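Local coordinates for photoreceptor-histidine kinase BphP (Stigmatella aurantiaca DW4/3-1, PDB 6BAF), which probably senses red and far-red light through a bound bilin chromophore and relays the signal to a histidine kinase output, at residues Ile14-Gly18 against Arg208-Thr212; Leu106-Pro110 against Phe234-Arg238; Phe122-Val126 against Ala289-Leu293; Gln140-Glu144 against Val172-Ala176. One frame throughout, in Å; residues are numbered along the deposited sequence.

Interaction 1. Residues Ile14-Gly18 against Arg208-Thr212; sequences IQPHG and RIIPT
The side-chain amide of Gln15 reaches across to the strand end at Ile209, where NE2 donates to Ile209 O over 3.2 Å with an N-H...O angle of 152°. This carbonyl lies close to the amide plane of Gln15, and the same NE2 also donates to the backbone O of Arg238, tying two chain segments together. The reach depends on a straight chain beyond CG (chi2 -180°). On the buried side packing is close: OE1 sits 3.3 Å from Pro211 CD, and Ile210 CG2 lies nearby as its side chain turns to the bilin pocket. Pro211 CG then rests over one face of the His17 ring as a CH-pi contact, 3.8 Å from the centroid. The opposite character appears toward the partly exposed Thr212, where water fills in: water 1 donates to Gln15 OE1 at 2.7 Å and to Thr212 O at 2.8 Å. Without the Gln15 amide, as with an alanine here, the carbonyls of Ile209 and Arg238 would probably lose this donor and the water one of its acceptors. Such contact between the PAS and GAF regions is consistent with the phytochrome knot, in which the N-terminal segment passes through a GAF-domain loop.

Interaction 2. Residues Leu106-Pro110 against Phe234-Arg238; sequences LELEP and FSVLR. With BLR (3-[5-[(Z)-(4-ethenyl-3-methyl-5-oxidanylidene-pyrrol-2-ylidene)methyl]-2-[[5-[(Z)-(3-ethenyl-4-methyl-5-oxidanylidene-pyrrol-2-ylidene)methyl]-3-(3-hydroxy-3-oxopropyl)-4-methyl-1H-pyrrol-2-yl]methyl]-4-methyl-1H-pyrrol-3-yl]propanoic acid), chain B.
OE1 of Glu107 accepts from Val236 N at 2.8 Å through its syn lone pair, on the side of the other carboxylate oxygen. The next amide along, Leu237 N, turns to OE2 of Glu107 at 2.9 Å, although the position of that oxygen is less certain in the model. Both donors belong to a type I turn from Ser235 to Arg238, and their N-H groups face the strand together, so the carboxylate holds the turn at Val236 and probably at the following amide as well. Glu107 reaches them from strand 103-110 with its CG anti to the carbonyl carbon (chi1 -66°) and the chain extended beyond it. Leu237 slides past the aliphatic part of the same glutamate in the opposite direction, bringing CD1 to 4.0 Å from Glu107 CB, while its CD2 lies 3.8 Å from Glu109 OE1. The other oxygen of Glu109, OE2, forms a salt bridge with Arg287. At the far end of the turn the Arg238 side chain extends to the bilin. Its guanidinium meets a propionate edge-on: NH1 donates to O1D of the bilin and NH2 to O2D, each over 2.8 Å and at 167° and 165°. NH2 also donates to Ile8 O. A buried carboxylate from the PAS sheet thus fixes the backbone of the loop that presents a chromophore-binding arginine; the amide donor at OE1, and probably the second at OE2, would be expected to favour its ionised form, and the anchoring probably couples the sheet to the propionate end of the pocket.

Interaction 3. Residues Phe122-Val126 against Ala289-Leu293; sequences FFHAV and ACEFL
Phe122 pushes its ring edge against the neighbouring helix at Ala289, with CD2 3.7 Å from the backbone N and 4.0 Å from CB of Ala289. Its CG lies anti to the backbone N (chi1 176°), which swings the ring across the gap between the helices until CZ reaches Phe292. There the two rings form an offset edge-to-face pair, the Phe122 edge directed at the Phe292 face, with centroids 6.0 Å apart and planes at 79°. The helices run in the same general sense, crossing at -30° with local axes 9.7 Å apart; they are helix 120-135 and helix 284-300, the last helix of the chain, and the second subunit packs against them, its Phe123 meeting Phe122 edge-to-face and its Leu130 touching Phe292. This places the contact in the helical bundle of the dimer interface. Trimming the Phe122 ring to a leucine is likely to open a gap beside Ala289 and leave the Phe292 face without its aromatic partner. Between the helices two alanines meet methyl to methyl, Ala125 CB lying 3.7 Å from Ala289 CB. Val126 fills the hollow between Ala289 and Phe292: its CG1 comes within 3.8 Å of Phe292 CD1, the two side chains crossing at about a right angle, while the same methyl also lies over one face of Phe122.

Interaction 4. Residues Gln140-Glu144 against Val172-Ala176; sequences QELCE and VIAEA
Helix 140-144 lies across strand 172-176 with their local axes 8.0 Å apart at closest approach and inclined by 41°, and the backbones come nearest at Glu144 and Ala174. This is the helix-on-sheet layer of the GAF fold, in which helix 139-154 packs on the sheet that contains strand 170-177. The strand is not regular here: Ile173 and Ala174 both pair with Ile161 of the adjacent strand, and the Ile173 torsions (psi -11°) are consistent with a classic beta bulge. The carbonyl of Ile173 accepts from Gln140 NE2 at 2.8 Å, an almost straight bond of 170° that lies in the amide plane of the glutamine. Gln140 bends at chi2 to bring the amide back to the strand from a solvent-facing position on the helix. Deeper in, Cys143 rests against two neighbouring strand residues, its CB 3.6 Å from Ala174 CB and its SG 3.7 Å from Ile173 CD1. Met297 of helix 284-300 also packs against this cysteine. At Glu144 the carboxylate is linked to the strand through a water: water 2 accepts from the backbone N of Glu175 at 2.9 Å and donates weakly to Glu144 OE2 at 3.4 Å.

In the fold
Interactions 1 and 2 form one connected site, their centres about 8 Å apart: Gln15 bonds to the backbone of Leu237 and Arg238, and His17 packs on Leu237. Both join the PAS region to the GAF domain, and their segments alternate along the chain, as expected of the phytochrome knot. Interaction 3, between helices 120-135 and 284-300 at the subunit interface, lies centre to centre about 21 Å from interaction 1 and 20 Å from interaction 2. Interaction 4, nested inside the loops closed by the other three, belongs to the GAF domain alone and shares the six-stranded sheet with interaction 1. The contacts thus extend from the PAS-GAF junction beside the bilin to the dimer interface.

Interaction 1. Residues Ile14-Gly18 against Arg208-Thr212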
# COMPACT_ATOMS: atom_id res chain seq x y z
N ILE A 14 -23.11 19.39 -2.57
CA ILE A 14 -21.88 18.78 -2.09
C ILE A 14 -21.28 19.61 -0.95
O ILE A 14 -21.63 20.78 -0.73
CB ILE A 14 -20.84 18.62 -3.21
CG1 ILE A 14 -20.49 19.99 -3.74
CG2 ILE A 14 -21.32 17.68 -4.27
CD1 ILE A 14 -19.14 20.00 -4.36
N GLN A 15 -20.32 19.01 -0.28
CA GLN A 15 -19.52 19.70 0.70
C GLN A 15 -18.52 20.57 -0.05
O GLN A 15 -17.88 20.08 -0.99
CB GLN A 15 -18.81 18.68 1.58
CG GLN A 15 -19.77 17.78 2.35
CD GLN A 15 -19.04 16.77 3.24
OE1 GLN A 15 -18.19 17.16 4.05
NE2 GLN A 15 -19.34 15.48 3.07
N PRO A 16 -18.40 21.85 0.28
CA PRO A 16 -17.74 22.78 -0.64
C PRO A 16 -16.22 22.76 -0.63
O PRO A 16 -15.63 23.61 -1.31
CB PRO A 16 -18.27 24.15 -0.17
CG PRO A 16 -18.58 23.94 1.28
CD PRO A 16 -19.07 22.54 1.40
N HIS A 17 -15.54 21.84 0.07
CA HIS A 17 -14.07 21.88 -0.01
C HIS A 17 -13.53 21.26 -1.28
O HIS A 17 -12.32 21.37 -1.53
CB HIS A 17 -13.42 21.16 1.18
CG HIS A 17 -13.84 19.73 1.33
ND1 HIS A 17 -15.04 19.37 1.90
CD2 HIS A 17 -13.22 18.58 0.97
CE1 HIS A 17 -15.14 18.05 1.90
NE2 HIS A 17 -14.06 17.55 1.32
N GLY A 18 -14.37 20.59 -2.08
CA GLY A 18 -13.98 20.11 -3.39
C GLY A 18 -15.01 20.56 -4.42
O GLY A 18 -15.99 21.22 -4.08
N ARG A 208 -16.73 7.56 4.34
CA ARG A 208 -17.36 8.87 4.30
C ARG A 208 -16.57 9.79 5.20
O ARG A 208 -16.07 9.37 6.25
CB ARG A 208 -18.84 8.82 4.74
CG ARG A 208 -19.04 8.24 6.12
CD ARG A 208 -20.13 7.19 6.10
NE ARG A 208 -19.85 6.04 5.21
CZ ARG A 208 -19.41 4.87 5.65
NH1 ARG A 208 -19.19 3.86 4.79
NH2 ARG A 208 -19.14 4.71 6.96
N ILE A 209 -16.46 11.04 4.79
CA ILE A 209 -15.74 12.03 5.59
C ILE A 209 -16.50 13.35 5.58
O ILE A 209 -16.96 13.82 4.52
CB ILE A 209 -14.28 12.21 5.12
CG1 ILE A 209 -13.55 13.11 6.14
CG2 ILE A 209 -14.19 12.78 3.71
CD1 ILE A 209 -12.06 13.14 5.99
N ILE A 210 -16.62 13.95 6.76
CA ILE A 210 -17.21 15.27 6.97
C ILE A 210 -16.14 16.11 7.66
O ILE A 210 -16.04 16.09 8.89
CB ILE A 210 -18.48 15.18 7.82
CG1 ILE A 210 -19.42 14.14 7.22
CG2 ILE A 210 -19.16 16.57 8.00
CD1 ILE A 210 -20.50 13.66 8.19
N PRO A 211 -15.29 16.84 6.92
CA PRO A 211 -14.14 17.51 7.58
C PRO A 211 -14.54 18.70 8.42
O PRO A 211 -13.75 19.10 9.29
CB PRO A 211 -13.24 17.92 6.41
CG PRO A 211 -14.11 17.83 5.17
CD PRO A 211 -15.20 16.85 5.45
N THR A 212 -15.70 19.32 8.17
CA THR A 212 -16.31 20.26 9.09
C THR A 212 -17.83 20.15 8.98
O THR A 212 -18.37 20.10 7.87
CB THR A 212 -15.88 21.70 8.83
OG1 THR A 212 -16.57 22.54 9.76
CG2 THR A 212 -16.21 22.17 7.41
O HOH W 1 -17.46 19.41 5.33

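Interaction 2. Residues Leu106-Pro110 against Phe234-Arg238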
# COMPACT_ATOMS: atom_id res chain seq x y z
N LEU A 106 -16.74 13.40 -11.71
CA LEU A 106 -15.35 13.69 -11.40
C LEU A 106 -15.34 14.65 -10.22
O LEU A 106 -15.92 15.74 -10.28
CB LEU A 106 -14.64 14.29 -12.62
CG LEU A 106 -13.26 14.90 -12.41
CD1 LEU A 106 -12.25 13.82 -11.96
CD2 LEU A 106 -12.79 15.61 -13.69
N GLU A 107 -14.75 14.20 -9.10
CA GLU A 107 -14.60 15.03 -7.92
C GLU A 107 -13.16 15.51 -7.80
O GLU A 107 -12.22 14.74 -8.03
CB GLU A 107 -15.03 14.26 -6.67
CG GLU A 107 -16.51 14.03 -6.81
CD GLU A 107 -17.11 13.25 -5.69
OE1 GLU A 107 -16.79 12.03 -5.55
OE2 GLU A 107 -17.91 13.88 -4.94
N LEU A 108 -13.00 16.80 -7.49
CA LEU A 108 -11.70 17.46 -7.49
C LEU A 108 -11.44 18.00 -6.09
O LEU A 108 -12.26 18.77 -5.57
CB LEU A 108 -11.63 18.60 -8.49
CG LEU A 108 -11.88 18.24 -9.95
CD1 LEU A 108 -11.85 19.49 -10.83
CD2 LEU A 108 -10.90 17.20 -10.46
N GLU A 109 -10.33 17.58 -5.48
CA GLU A 109 -9.88 18.07 -4.19
C GLU A 109 -8.47 18.64 -4.32
O GLU A 109 -7.62 18.04 -5.01
CB GLU A 109 -9.91 16.98 -3.14
CG GLU A 109 -11.33 16.65 -2.62
CD GLU A 109 -11.37 15.37 -1.73
OE1 GLU A 109 -12.28 15.26 -0.86
OE2 GLU A 109 -10.51 14.47 -1.90
N PRO A 110 -8.21 19.81 -3.76
CA PRO A 110 -6.88 20.42 -3.93
C PRO A 110 -5.78 19.44 -3.52
O PRO A 110 -5.92 18.69 -2.54
CB PRO A 110 -6.93 21.64 -3.00
CG PRO A 110 -8.38 21.98 -2.88
CD PRO A 110 -9.15 20.68 -3.04
N PHE A 234 -21.95 7.32 -4.59
CA PHE A 234 -20.53 6.97 -4.58
C PHE A 234 -19.64 8.18 -4.64
O PHE A 234 -18.45 8.07 -4.96
CB PHE A 234 -20.21 6.00 -5.71
CG PHE A 234 -20.82 4.67 -5.49
CD1 PHE A 234 -20.25 3.79 -4.58
CD2 PHE A 234 -22.02 4.34 -6.08
CE1 PHE A 234 -20.83 2.57 -4.33
CE2 PHE A 234 -22.61 3.13 -5.83
CZ PHE A 234 -22.03 2.23 -4.95
N SER A 235 -20.20 9.36 -4.36
CA SER A 235 -19.43 10.59 -4.41
C SER A 235 -18.91 10.94 -3.02
O SER A 235 -19.65 10.90 -2.02
CB SER A 235 -20.33 11.70 -4.96
OG SER A 235 -19.93 12.94 -4.43
N VAL A 236 -17.61 11.27 -2.94
CA VAL A 236 -17.01 11.54 -1.64
C VAL A 236 -17.41 12.92 -1.14
O VAL A 236 -17.37 13.18 0.07
CB VAL A 236 -15.47 11.40 -1.70
CG1 VAL A 236 -15.08 10.15 -2.49
CG2 VAL A 236 -14.85 12.57 -2.42
N LEU A 237 -17.82 13.82 -2.03
CA LEU A 237 -18.20 15.16 -1.61
C LEU A 237 -19.68 15.30 -1.29
O LEU A 237 -20.12 16.42 -1.01
CB LEU A 237 -17.82 16.16 -2.70
CG LEU A 237 -16.33 16.29 -2.94
CD1 LEU A 237 -16.08 17.16 -4.16
CD2 LEU A 237 -15.61 16.83 -1.69
N ARG A 238 -20.44 14.22 -1.38
CA ARG A 238 -21.89 14.24 -1.16
C ARG A 238 -22.24 14.98 0.13
O ARG A 238 -21.73 14.65 1.21
CB ARG A 238 -22.44 12.81 -1.10
CG ARG A 238 -23.96 12.70 -0.82
CD ARG A 238 -24.44 11.24 -0.69
NE ARG A 238 -23.75 10.56 0.41
CZ ARG A 238 -24.18 10.58 1.67
NH1 ARG A 238 -23.47 9.97 2.61
NH2 ARG A 238 -25.32 11.22 1.99
CHA BLR B . -25.17 8.69 9.81
NA BLR B . -24.81 8.32 12.29
C1A BLR B . -24.36 8.33 11.03
C2A BLR B . -23.01 7.96 10.99
C3A BLR B . -22.63 7.68 12.26
C4A BLR B . -23.76 7.93 13.06
CMA BLR B . -21.21 7.19 12.67
CAA BLR B . -22.16 7.87 9.72
CBA BLR B . -21.61 9.24 9.26
CGA BLR B . -20.41 9.68 10.11
O1A BLR B . -19.40 8.92 10.12
O2A BLR B . -20.40 10.77 10.80
CHB BLR B . -23.94 7.77 14.55
NB BLR B . -21.76 8.69 15.40
C1B BLR B . -23.02 7.85 15.46
C2B BLR B . -23.02 7.18 16.79
C3B BLR B . -21.86 7.52 17.52
C4B BLR B . -21.02 8.46 16.72
CMB BLR B . -24.09 6.22 17.31
OB BLR B . -20.00 8.96 17.02
CAB BLR B . -21.57 6.94 18.91
CBB BLR B . -20.43 7.15 19.53
NC BLR B . -29.24 9.99 13.30
C1C BLR B . -30.00 10.10 14.61
C2C BLR B . -31.44 10.23 14.23
C3C BLR B . -31.61 10.19 12.82
C4C BLR B . -30.27 10.06 12.18
CMC BLR B . -32.54 10.34 15.27
OC BLR B . -29.55 10.09 15.71
CAC BLR B . -32.96 10.30 12.07
CBC BLR B . -33.99 9.49 12.36
CHD BLR B . -30.04 10.00 10.91
ND BLR B . -27.44 9.24 10.92
C1D BLR B . -28.70 9.69 10.28
C2D BLR B . -28.54 9.82 8.84
C3D BLR B . -27.17 9.43 8.54
C4D BLR B . -26.45 9.04 9.80
CMD BLR B . -29.63 10.27 7.86
CAD BLR B . -26.54 9.42 7.16
CBD BLR B . -25.74 10.71 7.00
CGD BLR B . -25.31 10.61 5.54
O1D BLR B . -24.56 9.65 5.18
O2D BLR B . -25.80 11.44 4.71

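Interaction 3. Residues Phe122-Val126 against Ala289-Leu293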
# COMPACT_ATOMS: atom_id res chain seq x y z
N PHE A 122 1.33 6.54 2.08
CA PHE A 122 0.46 5.37 1.97
C PHE A 122 1.26 4.07 2.13
O PHE A 122 0.83 3.14 2.82
CB PHE A 122 -0.29 5.37 0.63
CG PHE A 122 -1.14 4.16 0.39
CD1 PHE A 122 -0.61 3.00 -0.20
CD2 PHE A 122 -2.49 4.17 0.72
CE1 PHE A 122 -1.40 1.88 -0.42
CE2 PHE A 122 -3.30 3.06 0.48
CZ PHE A 122 -2.76 1.90 -0.08
N PHE A 123 2.40 3.97 1.41
CA PHE A 123 3.31 2.82 1.52
C PHE A 123 3.63 2.49 2.98
O PHE A 123 3.38 1.37 3.44
CB PHE A 123 4.57 3.14 0.69
CG PHE A 123 5.68 2.15 0.82
CD1 PHE A 123 5.74 1.04 -0.03
CD2 PHE A 123 6.68 2.33 1.78
CE1 PHE A 123 6.78 0.12 0.05
CE2 PHE A 123 7.75 1.40 1.88
CZ PHE A 123 7.81 0.30 1.01
N HIS A 124 4.07 3.48 3.76
CA HIS A 124 4.42 3.21 5.17
C HIS A 124 3.19 2.91 6.02
O HIS A 124 3.21 1.99 6.87
CB HIS A 124 5.19 4.41 5.77
CG HIS A 124 6.59 4.56 5.23
ND1 HIS A 124 7.51 3.53 5.25
CD2 HIS A 124 7.22 5.62 4.68
CE1 HIS A 124 8.63 3.94 4.68
NE2 HIS A 124 8.49 5.21 4.35
N ALA A 125 2.12 3.69 5.83
CA ALA A 125 0.90 3.49 6.62
C ALA A 125 0.37 2.07 6.48
O ALA A 125 0.06 1.41 7.48
CB ALA A 125 -0.17 4.49 6.18
N VAL A 126 0.24 1.56 5.25
CA VAL A 126 -0.38 0.24 5.16
C VAL A 126 0.60 -0.87 5.54
O VAL A 126 0.17 -1.92 6.01
CB VAL A 126 -0.97 -0.01 3.76
CG1 VAL A 126 -1.99 1.09 3.42
CG2 VAL A 126 0.10 -0.10 2.70
N ALA A 289 -5.34 5.05 2.99
CA ALA A 289 -4.64 4.13 3.88
C ALA A 289 -5.61 3.60 4.93
O ALA A 289 -5.68 2.39 5.20
CB ALA A 289 -3.44 4.85 4.52
N CYS A 290 -6.42 4.49 5.48
CA CYS A 290 -7.37 4.05 6.50
C CYS A 290 -8.40 3.11 5.91
O CYS A 290 -8.72 2.08 6.52
CB CYS A 290 -8.04 5.24 7.15
SG CYS A 290 -6.92 6.14 8.22
N GLU A 291 -8.92 3.44 4.73
CA GLU A 291 -9.92 2.56 4.14
C GLU A 291 -9.31 1.22 3.79
O GLU A 291 -9.96 0.17 3.93
CB GLU A 291 -10.60 3.25 2.93
CG GLU A 291 -9.82 3.37 1.60
CD GLU A 291 -10.59 4.17 0.50
OE1 GLU A 291 -11.67 4.71 0.81
OE2 GLU A 291 -10.13 4.26 -0.67
N PHE A 292 -8.04 1.21 3.36
CA PHE A 292 -7.35 -0.05 3.08
C PHE A 292 -7.23 -0.90 4.35
O PHE A 292 -7.45 -2.12 4.32
CB PHE A 292 -5.97 0.26 2.49
CG PHE A 292 -5.24 -0.95 2.03
CD1 PHE A 292 -4.51 -1.71 2.94
CD2 PHE A 292 -5.32 -1.38 0.71
CE1 PHE A 292 -3.85 -2.86 2.52
CE2 PHE A 292 -4.65 -2.53 0.29
CZ PHE A 292 -3.92 -3.27 1.20
N LEU A 293 -6.89 -0.27 5.48
CA LEU A 293 -6.86 -1.01 6.75
C LEU A 293 -8.24 -1.53 7.15
O LEU A 293 -8.35 -2.63 7.71
CB LEU A 293 -6.27 -0.12 7.85
CG LEU A 293 -4.78 0.11 7.55
CD1 LEU A 293 -4.17 1.08 8.54
CD2 LEU A 293 -4.01 -1.25 7.48

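Interaction 4. Residues Gln140-Glu144 against Val172-Ala176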
# COMPACT_ATOMS: atom_id res chain seq x y z
N GLN A 140 -10.86 -8.67 19.95
CA GLN A 140 -10.72 -7.45 20.73
C GLN A 140 -9.37 -6.78 20.51
O GLN A 140 -9.27 -5.55 20.54
CB GLN A 140 -10.93 -7.74 22.22
CG GLN A 140 -11.00 -6.47 23.05
CD GLN A 140 -12.24 -5.61 22.69
OE1 GLN A 140 -13.36 -6.13 22.44
NE2 GLN A 140 -12.03 -4.28 22.65
N GLU A 141 -8.30 -7.57 20.29
CA GLU A 141 -7.00 -6.95 20.03
C GLU A 141 -6.98 -6.34 18.63
O GLU A 141 -6.42 -5.26 18.43
CB GLU A 141 -5.87 -7.96 20.21
CG GLU A 141 -5.72 -8.49 21.64
CD GLU A 141 -4.37 -9.16 21.91
OE1 GLU A 141 -3.68 -9.59 20.95
OE2 GLU A 141 -3.98 -9.23 23.10
N LEU A 142 -7.56 -7.06 17.65
CA LEU A 142 -7.76 -6.50 16.32
C LEU A 142 -8.42 -5.12 16.39
O LEU A 142 -7.89 -4.14 15.86
CB LEU A 142 -8.63 -7.45 15.51
CG LEU A 142 -8.36 -7.70 14.03
CD1 LEU A 142 -9.63 -7.89 13.30
CD2 LEU A 142 -7.48 -6.64 13.38
N CYS A 143 -9.56 -5.03 17.10
CA CYS A 143 -10.27 -3.75 17.22
C CYS A 143 -9.38 -2.69 17.83
O CYS A 143 -9.30 -1.56 17.32
CB CYS A 143 -11.57 -3.93 18.04
SG CYS A 143 -12.73 -5.10 17.30
N GLU A 144 -8.68 -3.02 18.91
CA GLU A 144 -7.85 -1.98 19.52
C GLU A 144 -6.68 -1.58 18.62
O GLU A 144 -6.29 -0.40 18.59
CB GLU A 144 -7.34 -2.44 20.90
CG GLU A 144 -7.71 -1.45 22.08
CD GLU A 144 -6.82 -0.18 22.15
OE1 GLU A 144 -5.65 -0.25 21.66
OE2 GLU A 144 -7.29 0.88 22.69
N VAL A 172 -20.17 0.43 21.16
CA VAL A 172 -18.79 0.91 21.10
C VAL A 172 -17.92 -0.15 21.78
O VAL A 172 -17.81 -0.19 23.01
CB VAL A 172 -18.62 2.27 21.76
CG1 VAL A 172 -17.17 2.73 21.62
CG2 VAL A 172 -19.60 3.28 21.13
N ILE A 173 -17.30 -1.02 20.98
CA ILE A 173 -16.52 -2.13 21.53
C ILE A 173 -15.02 -1.84 21.63
O ILE A 173 -14.30 -2.61 22.27
CB ILE A 173 -16.76 -3.42 20.73
CG1 ILE A 173 -16.11 -3.31 19.34
CG2 ILE A 173 -18.24 -3.76 20.67
CD1 ILE A 173 -16.23 -4.64 18.52
N ALA A 174 -14.52 -0.77 21.02
CA ALA A 174 -13.11 -0.39 21.20
C ALA A 174 -12.99 1.09 20.96
O ALA A 174 -13.72 1.67 20.15
CB ALA A 174 -12.16 -1.15 20.26
N GLU A 175 -12.07 1.72 21.68
CA GLU A 175 -11.93 3.16 21.56
C GLU A 175 -10.48 3.59 21.80
O GLU A 175 -9.88 3.18 22.79
CB GLU A 175 -12.83 3.86 22.57
CG GLU A 175 -12.70 5.36 22.63
CD GLU A 175 -13.80 5.94 23.57
OE1 GLU A 175 -13.95 5.41 24.71
OE2 GLU A 175 -14.53 6.89 23.18
N ALA A 176 -9.98 4.49 20.95
CA ALA A 176 -8.77 5.24 21.22
C ALA A 176 -9.11 6.71 21.16
O ALA A 176 -9.81 7.16 20.24
CB ALA A 176 -7.67 4.89 20.20
O HOH W 2 -10.48 0.25 23.68